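Local coordinates for phosphoinositol-specific phospholipase C (Pseudomonas sp., PDB 5FYP), which probably cleaves phosphatidylinositol lipids in a calcium-dependent reaction, releasing diacylglycerol and a phosphorylated inositol, at residues Glu48-Asp53 with Ile117-Gln122; Trp66-Asn71 with Asn92-Cys97. All coordinates share one frame; numbering follows the deposited sequence.

Contact 1. Residues Glu48-Asp53 with Ile117-Gln122; sequences ELDFWD and ILDKKQ. With CA (calcium ion), chain I.
Asp50 and Asp119, neighbours on two parallel strands, bring two carboxylate oxygens, Asp50 OD1 and Asp119 OD2, to within 3.2 Å of each other because both bind one calcium ion. Their carboxylates point the same way but are turned 80° apart, and the metal lies 2.3 Å from Asp50 OD1. Glu48 adds OE2, 2.4 Å from the calcium; its extended chain, with CG anti to the backbone N (chi1 -178°), carries the carboxylate along the same sheet face. Two waters and Asn27 complete the ligands, while Arg260 bridges to Glu48 OE1 and Tyr29 bonds Asp50 OD2, bracing the inner shell. Lys121 NZ forms a salt bridge with Asp119 OD2 (3.0 Å), coming from above the carboxylate plane, and also donates to a metal-bound water that itself donates to Asp50 OD2. A bend at chi2 (-65°) lets this lysine reach the site while its CB sits 3.4 Å from the centroid of the Trp52 six-membered ring, directly over the face. Gln122 meets the edge of that indole, and its OE1 accepts a hydrogen bond from Gln54 N and only a weak one from Asp53 N (2.8 Å). On the other sheet face the Phe51 ring receives Lys120 CA over its face, a CH-pi contact 3.9 Å from the centroid. Lys120 bends at its last torsion to bring NZ into a salt bridge with Asp53 OD1 (3.0 Å), its hydrogen bond weak; NZ also donates to Gln122 O and Gly123 O, and Arg131 pairs with Asp53 OD2. Four backbone hydrogen bonds, in which Leu49 and Phe51 each use both N and O, join the strands between these two layers. Carboxylates gathered round a metal at the C-terminal ends of parallel strands fit the calcium site of a TIM-barrel phospholipase C.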
ATOM      1  N   GLU A  48       2.980   5.194  -4.442  1.00  7.67           N
ATOM      2  CA  GLU A  48       2.481   4.137  -5.336  1.00  7.69           C
ATOM      3  C   GLU A  48       3.508   3.863  -6.422  1.00  7.67           C
ATOM      4  O   GLU A  48       4.086   4.789  -6.979  1.00  9.10           O
ATOM      5  CB  GLU A  48       1.146   4.522  -5.972  1.00  7.98           C
ATOM      6  CG  GLU A  48       0.549   3.454  -6.878  1.00  7.84           C
ATOM      7  CD  GLU A  48      -0.878   3.725  -7.298  1.00  8.10           C
ATOM      8  OE1 GLU A  48      -1.340   4.871  -7.146  1.00  9.15           O
ATOM      9  OE2 GLU A  48      -1.531   2.768  -7.805  1.00 10.30           O
ATOM     10  N   LEU A  49       3.661   2.580  -6.740  1.00  7.47           N
ATOM     11  CA  LEU A  49       4.490   2.088  -7.823  1.00  7.81           C
ATOM     12  C   LEU A  49       3.695   1.094  -8.640  1.00  7.73           C
ATOM     13  O   LEU A  49       3.189   0.123  -8.084  1.00  9.58           O
ATOM     14  CB  LEU A  49       5.764   1.406  -7.281  1.00  8.78           C
ATOM     15  CG  LEU A  49       6.747   2.341  -6.611  1.00  9.30           C
ATOM     16  CD1 LEU A  49       7.695   1.619  -5.689  1.00 10.77           C
ATOM     17  CD2 LEU A  49       7.505   3.158  -7.656  1.00 10.09           C
ATOM     18  N   ASP A  50       3.650   1.280  -9.972  1.00  7.96           N
ATOM     19  CA  ASP A  50       3.091   0.275 -10.876  1.00  7.94           C
ATOM     20  C   ASP A  50       4.241  -0.572 -11.397  1.00  7.98           C
ATOM     21  O   ASP A  50       5.218  -0.016 -11.939  1.00 10.26           O
ATOM     22  CB  ASP A  50       2.395   0.930 -12.076  1.00  8.88           C
ATOM     23  CG  ASP A  50       1.105   1.657 -11.725  1.00  9.29           C
ATOM     24  OD1 ASP A  50       0.618   1.538 -10.601  1.00 12.08           O
ATOM     25  OD2 ASP A  50       0.586   2.367 -12.623  1.00 10.83           O
ATOM     26  N   PHE A  51       4.134  -1.903 -11.261  1.00  7.80           N
ATOM     27  CA  PHE A  51       5.292  -2.729 -11.602  1.00  7.95           C
ATOM     28  C   PHE A  51       4.937  -3.873 -12.526  1.00  7.92           C
ATOM     29  O   PHE A  51       3.902  -4.537 -12.400  1.00  8.35           O
ATOM     30  CB  PHE A  51       6.055  -3.171 -10.342  1.00  8.49           C
ATOM     31  CG  PHE A  51       5.371  -4.216  -9.493  1.00  8.44           C
ATOM     32  CD1 PHE A  51       4.377  -3.906  -8.564  1.00  8.09           C
ATOM     33  CD2 PHE A  51       5.788  -5.541  -9.561  1.00  8.50           C
ATOM     34  CE1 PHE A  51       3.812  -4.878  -7.759  1.00  7.83           C
ATOM     35  CE2 PHE A  51       5.244  -6.508  -8.742  1.00  9.63           C
ATOM     36  CZ  PHE A  51       4.254  -6.186  -7.851  1.00  9.16           C
ATOM     37  N   TRP A  52       5.844  -4.073 -13.472  1.00  8.08           N
ATOM     38  CA  TRP A  52       5.691  -4.991 -14.617  1.00  8.81           C
ATOM     39  C   TRP A  52       6.784  -6.024 -14.573  1.00  9.11           C
ATOM     40  O   TRP A  52       7.944  -5.738 -14.232  1.00  9.86           O
ATOM     41  CB  TRP A  52       5.786  -4.192 -15.928  1.00  9.71           C
ATOM     42  CG  TRP A  52       4.684  -3.188 -16.116  1.00  9.48           C
ATOM     43  CD1 TRP A  52       4.568  -1.963 -15.541  1.00  9.50           C
ATOM     44  CD2 TRP A  52       3.504  -3.367 -16.903  1.00 10.32           C
ATOM     45  NE1 TRP A  52       3.386  -1.382 -15.918  1.00 10.64           N
ATOM     46  CE2 TRP A  52       2.716  -2.216 -16.758  1.00 10.70           C
ATOM     47  CE3 TRP A  52       3.037  -4.398 -17.712  1.00 11.76           C
ATOM     48  CZ2 TRP A  52       1.477  -2.074 -17.377  1.00 12.21           C
ATOM     49  CZ3 TRP A  52       1.808  -4.259 -18.329  1.00 13.91           C
ATOM     50  CH2 TRP A  52       1.041  -3.108 -18.152  1.00 13.78           C
ATOM     51  N   ASP A  53       6.437  -7.247 -14.956  1.00  9.17           N
ATOM     52  CA  ASP A  53       7.435  -8.304 -15.096  1.00  9.98           C
ATOM     53  C   ASP A  53       8.316  -8.112 -16.330  1.00 10.83           C
ATOM     54  O   ASP A  53       9.501  -8.415 -16.332  1.00 12.79           O
ATOM     55  CB  ASP A  53       6.731  -9.660 -15.207  1.00  9.05           C
ATOM     56  CG  ASP A  53       6.243 -10.176 -13.869  1.00 10.82           C
ATOM     57  OD1 ASP A  53       5.581  -9.418 -13.127  1.00 11.30           O
ATOM     58  OD2 ASP A  53       6.601 -11.327 -13.518  1.00 11.07           O
ATOM     59  N   ILE A 117       1.995   1.498  -2.017  1.00  6.73           N
ATOM     60  CA  ILE A 117       1.042   0.720  -2.803  1.00  7.07           C
ATOM     61  C   ILE A 117       1.785   0.191  -4.023  1.00  7.25           C
ATOM     62  O   ILE A 117       2.281   0.938  -4.849  1.00  9.90           O
ATOM     63  CB  ILE A 117      -0.141   1.616  -3.259  1.00  8.84           C
ATOM     64  CG1 ILE A 117      -0.789   2.365  -2.048  1.00  9.54           C
ATOM     65  CG2 ILE A 117      -1.153   0.841  -4.100  1.00 10.84           C
ATOM     66  CD1 ILE A 117      -1.321   1.499  -0.935  1.00 10.08           C
ATOM     67  N   LEU A 118       1.895  -1.135  -4.095  1.00  7.12           N
ATOM     68  CA  LEU A 118       2.590  -1.843  -5.159  1.00  7.00           C
ATOM     69  C   LEU A 118       1.520  -2.428  -6.069  1.00  6.69           C
ATOM     70  O   LEU A 118       0.918  -3.457  -5.749  1.00  7.40           O
ATOM     71  CB  LEU A 118       3.530  -2.881  -4.571  1.00  8.10           C
ATOM     72  CG  LEU A 118       4.528  -2.326  -3.542  1.00  8.97           C
ATOM     73  CD1 LEU A 118       5.341  -3.458  -2.950  1.00 10.29           C
ATOM     74  CD2 LEU A 118       5.418  -1.259  -4.117  1.00 11.04           C
ATOM     75  N   ASP A 119       1.272  -1.733  -7.177  1.00  6.89           N
ATOM     76  CA  ASP A 119       0.186  -2.045  -8.090  1.00  6.99           C
ATOM     77  C   ASP A 119       0.755  -2.926  -9.213  1.00  7.23           C
ATOM     78  O   ASP A 119       1.447  -2.475 -10.116  1.00  8.16           O
ATOM     79  CB  ASP A 119      -0.420  -0.760  -8.623  1.00  8.25           C
ATOM     80  CG  ASP A 119      -1.708  -0.937  -9.388  1.00 10.50           C
ATOM     81  OD1 ASP A 119      -2.240  -2.072  -9.389  1.00 12.73           O
ATOM     82  OD2 ASP A 119      -2.187   0.092  -9.974  1.00 11.97           O
ATOM     83  N   LYS A 120       0.534  -4.237  -9.053  1.00  7.37           N
ATOM     84  CA  LYS A 120       1.102  -5.237  -9.919  1.00  7.75           C
ATOM     85  C   LYS A 120       0.319  -5.292 -11.232  1.00  7.67           C
ATOM     86  O   LYS A 120      -0.889  -5.379 -11.211  1.00  8.48           O
ATOM     87  CB  LYS A 120       1.055  -6.604  -9.238  1.00  8.02           C
ATOM     88  CG  LYS A 120       1.854  -7.657  -9.987  1.00  8.52           C
ATOM     89  CD  LYS A 120       1.899  -9.002  -9.279  1.00  9.58           C
ATOM     90  CE  LYS A 120       3.052  -9.877  -9.642  1.00 13.14           C
ATOM     91  NZ  LYS A 120       3.464  -9.875 -11.058  1.00  9.85           N
ATOM     92  N   LYS A 121       1.036  -5.292 -12.360  1.00  8.14           N
ATOM     93  CA  LYS A 121       0.396  -5.158 -13.679  1.00  8.40           C
ATOM     94  C   LYS A 121       0.356  -6.421 -14.523  1.00  8.92           C
ATOM     95  O   LYS A 121      -0.398  -6.467 -15.490  1.00 10.68           O
ATOM     96  CB  LYS A 121       1.038  -4.007 -14.448  1.00  9.23           C
ATOM     97  CG  LYS A 121       0.818  -2.655 -13.770  1.00  9.74           C
ATOM     98  CD  LYS A 121      -0.633  -2.222 -13.733  1.00 11.87           C
ATOM     99  CE  LYS A 121      -0.836  -0.931 -12.977  1.00 14.58           C
ATOM    100  NZ  LYS A 121      -2.269  -0.545 -12.914  1.00 15.87           N
ATOM    101  N   GLN A 122       1.124  -7.450 -14.162  1.00  9.11           N
ATOM    102  CA  GLN A 122       1.137  -8.742 -14.867  1.00  9.34           C
ATOM    103  C   GLN A 122       0.981  -9.847 -13.818  1.00  9.85           C
ATOM    104  O   GLN A 122       0.886  -9.594 -12.623  1.00 11.93           O
ATOM    105  CB  GLN A 122       2.405  -8.884 -15.703  1.00 10.02           C
ATOM    106  CG  GLN A 122       2.429  -7.867 -16.831  1.00 11.43           C
ATOM    107  CD  GLN A 122       3.667  -7.885 -17.665  1.00 14.47           C
ATOM    108  OE1 GLN A 122       4.768  -7.707 -17.166  1.00 11.84           O
ATOM    109  NE2 GLN A 122       3.476  -8.003 -18.970  1.00 60.51           N
TER
HETATM  110 CA    CA I1303      -1.484   2.409 -10.169  0.80 12.02          CA
HETATM  111  O   HOH W   1      -2.127   2.397 -12.501  1.00 14.45           O
HETATM  112  O   HOH W   2       3.843  -7.436 -12.646  1.00  9.68           O
HETATM  113  O   HOH W   3       5.859 -11.440 -10.910  1.00 11.11           O
HETATM  114  O   HOH W   4      -3.774   3.131 -10.261  1.00 23.49           O

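Contact 2. Residues Trp66-Asn71 with Asn92-Cys97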
ATOM      1  N   TRP A  66      11.843  -6.305 -11.491  1.00  9.57           N
ATOM      2  CA  TRP A  66      10.612  -5.816 -12.117  1.00  9.68           C
ATOM      3  C   TRP A  66      10.854  -4.387 -12.606  1.00 10.12           C
ATOM      4  O   TRP A  66      11.685  -3.677 -12.048  1.00 10.85           O
ATOM      5  CB  TRP A  66       9.417  -5.834 -11.155  1.00  9.86           C
ATOM      6  CG  TRP A  66       8.926  -7.230 -10.765  1.00  9.49           C
ATOM      7  CD1 TRP A  66       7.834  -7.857 -11.299  1.00  9.45           C
ATOM      8  CD2 TRP A  66       9.447  -8.114  -9.754  1.00  9.95           C
ATOM      9  NE1 TRP A  66       7.647  -9.058 -10.682  1.00  9.81           N
ATOM     10  CE2 TRP A  66       8.615  -9.247  -9.732  1.00  9.80           C
ATOM     11  CE3 TRP A  66      10.539  -8.060  -8.884  1.00 10.77           C
ATOM     12  CZ2 TRP A  66       8.845 -10.304  -8.876  1.00 10.79           C
ATOM     13  CZ3 TRP A  66      10.765  -9.127  -8.028  1.00 11.75           C
ATOM     14  CH2 TRP A  66       9.931 -10.225  -8.040  1.00 10.97           C
ATOM     15  N   PHE A  67      10.080  -3.984 -13.619  1.00  9.17           N
ATOM     16  CA  PHE A  67      10.124  -2.638 -14.188  1.00  9.07           C
ATOM     17  C   PHE A  67       9.059  -1.772 -13.529  1.00  9.10           C
ATOM     18  O   PHE A  67       8.044  -2.297 -13.043  1.00  9.39           O
ATOM     19  CB  PHE A  67       9.824  -2.680 -15.671  1.00  9.64           C
ATOM     20  CG  PHE A  67      10.812  -3.441 -16.487  1.00 10.77           C
ATOM     21  CD1 PHE A  67      10.657  -4.816 -16.692  1.00 12.15           C
ATOM     22  CD2 PHE A  67      11.884  -2.809 -17.101  1.00 12.39           C
ATOM     23  CE1 PHE A  67      11.552  -5.525 -17.478  1.00 14.49           C
ATOM     24  CE2 PHE A  67      12.787  -3.503 -17.884  1.00 13.98           C
ATOM     25  CZ  PHE A  67      12.615  -4.851 -18.087  1.00 14.70           C
ATOM     26  N   VAL A  68       9.237  -0.451 -13.587  1.00  9.20           N
ATOM     27  CA  VAL A  68       8.222   0.493 -13.114  1.00  8.71           C
ATOM     28  C   VAL A  68       7.891   1.450 -14.254  1.00  9.40           C
ATOM     29  O   VAL A  68       8.751   2.198 -14.727  1.00  9.61           O
ATOM     30  CB  VAL A  68       8.658   1.238 -11.850  1.00  9.05           C
ATOM     31  CG1 VAL A  68       7.726   2.390 -11.517  1.00  9.06           C
ATOM     32  CG2 VAL A  68       8.766   0.276 -10.675  1.00  9.61           C
ATOM     33  N   ARG A  69       6.614   1.431 -14.643  1.00  8.78           N
ATOM     34  CA  ARG A  69       6.068   2.291 -15.699  1.00  9.44           C
ATOM     35  C   ARG A  69       4.553   2.195 -15.652  1.00  9.38           C
ATOM     36  O   ARG A  69       4.005   1.266 -15.025  1.00  9.86           O
ATOM     37  CB  ARG A  69       6.557   1.878 -17.085  1.00  9.64           C
ATOM     38  CG  ARG A  69       6.056   0.510 -17.527  1.00  9.53           C
ATOM     39  CD  ARG A  69       6.492   0.211 -18.950  1.00  9.87           C
ATOM     40  NE  ARG A  69       5.994  -1.096 -19.401  1.00 10.26           N
ATOM     41  CZ  ARG A  69       6.551  -2.252 -19.095  1.00  9.89           C
ATOM     42  NH1 ARG A  69       7.705  -2.304 -18.439  1.00 10.12           N
ATOM     43  NH2 ARG A  69       5.936  -3.398 -19.449  1.00 10.52           N
ATOM     44  N   HIS A  70       3.890   3.087 -16.376  1.00 10.31           N
ATOM     45  CA  HIS A  70       2.444   3.071 -16.413  1.00 11.69           C
ATOM     46  C   HIS A  70       1.866   2.135 -17.481  1.00 13.93           C
ATOM     47  O   HIS A  70       0.981   1.337 -17.187  1.00 18.46           O
ATOM     48  CB  HIS A  70       1.913   4.479 -16.614  1.00 13.04           C
ATOM     49  CG  HIS A  70       0.420   4.595 -16.497  1.00 16.84           C
ATOM     50  ND1 HIS A  70      -0.382   4.935 -17.549  1.00 22.33           N
ATOM     51  CD2 HIS A  70      -0.416   4.330 -15.476  1.00 32.66           C
ATOM     52  CE1 HIS A  70      -1.644   4.954 -17.167  1.00 20.22           C
ATOM     53  NE2 HIS A  70      -1.694   4.575 -15.916  1.00 25.09           N
ATOM     54  N   ASN A  71       2.354   2.267 -18.699  1.00 15.17           N
ATOM     55  CA  ASN A  71       1.738   1.578 -19.823  1.00 18.43           C
ATOM     56  C   ASN A  71       2.384   0.239 -20.146  1.00 14.35           C
ATOM     57  O   ASN A  71       3.500   0.001 -19.751  1.00 13.63           O
ATOM     58  CB  ASN A  71       1.770   2.481 -21.045  1.00 20.02           C
ATOM     59  CG  ASN A  71       0.998   3.773 -20.825  1.00 32.06           C
ATOM     60  OD1 ASN A  71       1.536   4.854 -20.974  1.00 42.16           O
ATOM     61  ND2 ASN A  71      -0.241   3.655 -20.368  1.00 36.25           N
ATOM     62  N   ASN A  92      16.509   2.524 -13.483  1.00 13.10           N
ATOM     63  CA  ASN A  92      15.497   2.940 -12.521  1.00 12.84           C
ATOM     64  C   ASN A  92      14.311   1.960 -12.503  1.00 11.80           C
ATOM     65  O   ASN A  92      13.223   2.258 -12.974  1.00 12.14           O
ATOM     66  CB  ASN A  92      15.023   4.390 -12.812  1.00  9.62           C
ATOM     67  CG  ASN A  92      14.601   4.624 -14.267  1.00 14.86           C
ATOM     68  OD1 ASN A  92      15.169   4.072 -15.228  1.00 19.75           O
ATOM     69  ND2 ASN A  92      13.599   5.455 -14.447  1.00 13.96           N
ATOM     70  N   ASP A  93      14.589   0.782 -11.967  1.00 11.06           N
ATOM     71  CA  ASP A  93      13.633  -0.314 -11.898  1.00 10.96           C
ATOM     72  C   ASP A  93      12.892  -0.326 -10.562  1.00 11.20           C
ATOM     73  O   ASP A  93      13.018   0.585  -9.762  1.00 11.74           O
ATOM     74  CB  ASP A  93      14.342  -1.634 -12.203  1.00 12.45           C
ATOM     75  CG  ASP A  93      15.351  -2.040 -11.134  1.00 12.80           C
ATOM     76  OD1 ASP A  93      15.723  -1.214 -10.267  1.00 15.17           O
ATOM     77  OD2 ASP A  93      15.804  -3.194 -11.201  1.00 18.08           O
ATOM     78  N   LEU A  94      12.148  -1.395 -10.288  1.00  9.89           N
ATOM     79  CA  LEU A  94      11.431  -1.477  -9.038  1.00 10.12           C
ATOM     80  C   LEU A  94      12.357  -1.367  -7.854  1.00 10.01           C
ATOM     81  O   LEU A  94      12.131  -0.603  -6.905  1.00 10.51           O
ATOM     82  CB  LEU A  94      10.593  -2.746  -8.948  1.00  9.63           C
ATOM     83  CG  LEU A  94       9.851  -2.939  -7.627  1.00 10.49           C
ATOM     84  CD1 LEU A  94       8.874  -1.824  -7.340  1.00 11.02           C
ATOM     85  CD2 LEU A  94       9.135  -4.275  -7.589  1.00 10.13           C
ATOM     86  N   GLU A  95      13.441  -2.137  -7.895  1.00 10.39           N
ATOM     87  CA  GLU A  95      14.402  -2.114  -6.782  1.00 11.37           C
ATOM     88  C   GLU A  95      14.940  -0.713  -6.542  1.00 11.39           C
ATOM     89  O   GLU A  95      15.094  -0.270  -5.398  1.00 11.78           O
ATOM     90  CB  GLU A  95      15.536  -3.115  -7.035  1.00 12.75           C
ATOM     91  CG  GLU A  95      16.583  -3.123  -5.945  1.00 14.29           C
ATOM     92  CD  GLU A  95      17.540  -4.294  -6.028  1.00 17.83           C
ATOM     93  OE1 GLU A  95      17.313  -5.241  -6.794  1.00 19.57           O
ATOM     94  OE2 GLU A  95      18.527  -4.295  -5.275  1.00 21.14           O
ATOM     95  N   ALA A  96      15.228   0.002  -7.626  1.00 12.56           N
ATOM     96  CA  ALA A  96      15.732   1.376  -7.486  1.00 12.77           C
ATOM     97  C   ALA A  96      14.700   2.296  -6.802  1.00 11.96           C
ATOM     98  O   ALA A  96      15.023   3.099  -5.916  1.00 13.30           O
ATOM     99  CB  ALA A  96      16.101   1.940  -8.827  1.00 14.22           C
ATOM    100  N   CYS A  97      13.452   2.176  -7.227  1.00 11.02           N
ATOM    101  CA  CYS A  97      12.373   2.953  -6.627  1.00 10.88           C
ATOM    102  C   CYS A  97      12.212   2.636  -5.136  1.00 10.79           C
ATOM    103  O   CYS A  97      12.043   3.532  -4.309  1.00 11.73           O
ATOM    104  CB  CYS A  97      11.048   2.742  -7.349  1.00 10.94           C
ATOM    105  SG  CYS A  97      10.996   3.314  -9.064  1.00 11.35           S
TER
HETATM  106  O   HOH W   5      13.672  -4.584  -9.789  1.00 12.09           O
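The Trp66 indole turns away from the 92-97 segment, so its CB does the touching, 3.9 Å from Leu94 CD2, while the Trp66 side chain also touches Leu139 of helix 133-144. Of the other flat groups in segment 66-71, the Arg69 guanidinium has Phe67 CG at its edge, in plane, and makes a cation-pi contact with the Trp52 indole; the Phe67 ring meets His65 edge-to-face. The motif here is an N-capped helix start held against a short edge strand: Asp93 is the N-cap of helix 94-107. Its carboxylate swings back over the first turn, CG lying between the backbone N and the carbonyl carbon (chi1 67°), and OD1 accepts from Ala96 N at 2.9 Å on the anti side, 33° out of the carboxylate plane. One step on, Leu94 N donates to Trp66 O (2.9 Å) in a nearly straight bond, which ties the first helical residue to the residue just before strand 67-68. Beside it a water accepts from Trp66 N and Glu95 N, bridging both backbones, with a weak, possible bond to Asp93 OD2. An alanine here instead of Asp93 would probably leave Ala96 N without its capping acceptor and the first turn less firmly fixed. Apolar contacts add to the backbone bond. Leu94, whose CB also leans on Trp66 O at 3.4 Å, reaches beyond this contact to Leu49 and Phe136, so that the helix start is packed between strand 46-52 and helix 133-144. The Val68 methyl CG2 packs on the helix backbone, 3.6 Å from Leu94 CA, and lies 4.1 Å from Cys97 SG, the sulfur joined by a disulfide to Cys84.

In the fold
Both contacts are largely buried, with centres about 8 Å apart, and meet on one sheet: strand 46-52 lies between strand 114-120, its parallel partner in contact 1, and the antiparallel edge strand 67-68 of contact 2. Contact 1 is nearer the centre of the chain and joins strand to strand, each sheet face combining charge with aromatic packing: calcium, Lys121 and Trp52 on one, Phe51 and the Lys120-Asp53 salt bridge on the other. Contact 2 sits at the sheet margin and joins strand to helix, relying on one backbone bond, an N-cap and small apolar contacts. Trp52 connects them, its carbonyl oxygen facing Phe67 N and its NE1 facing Arg69 O, and Leu49 packs against Leu94 and Cys97.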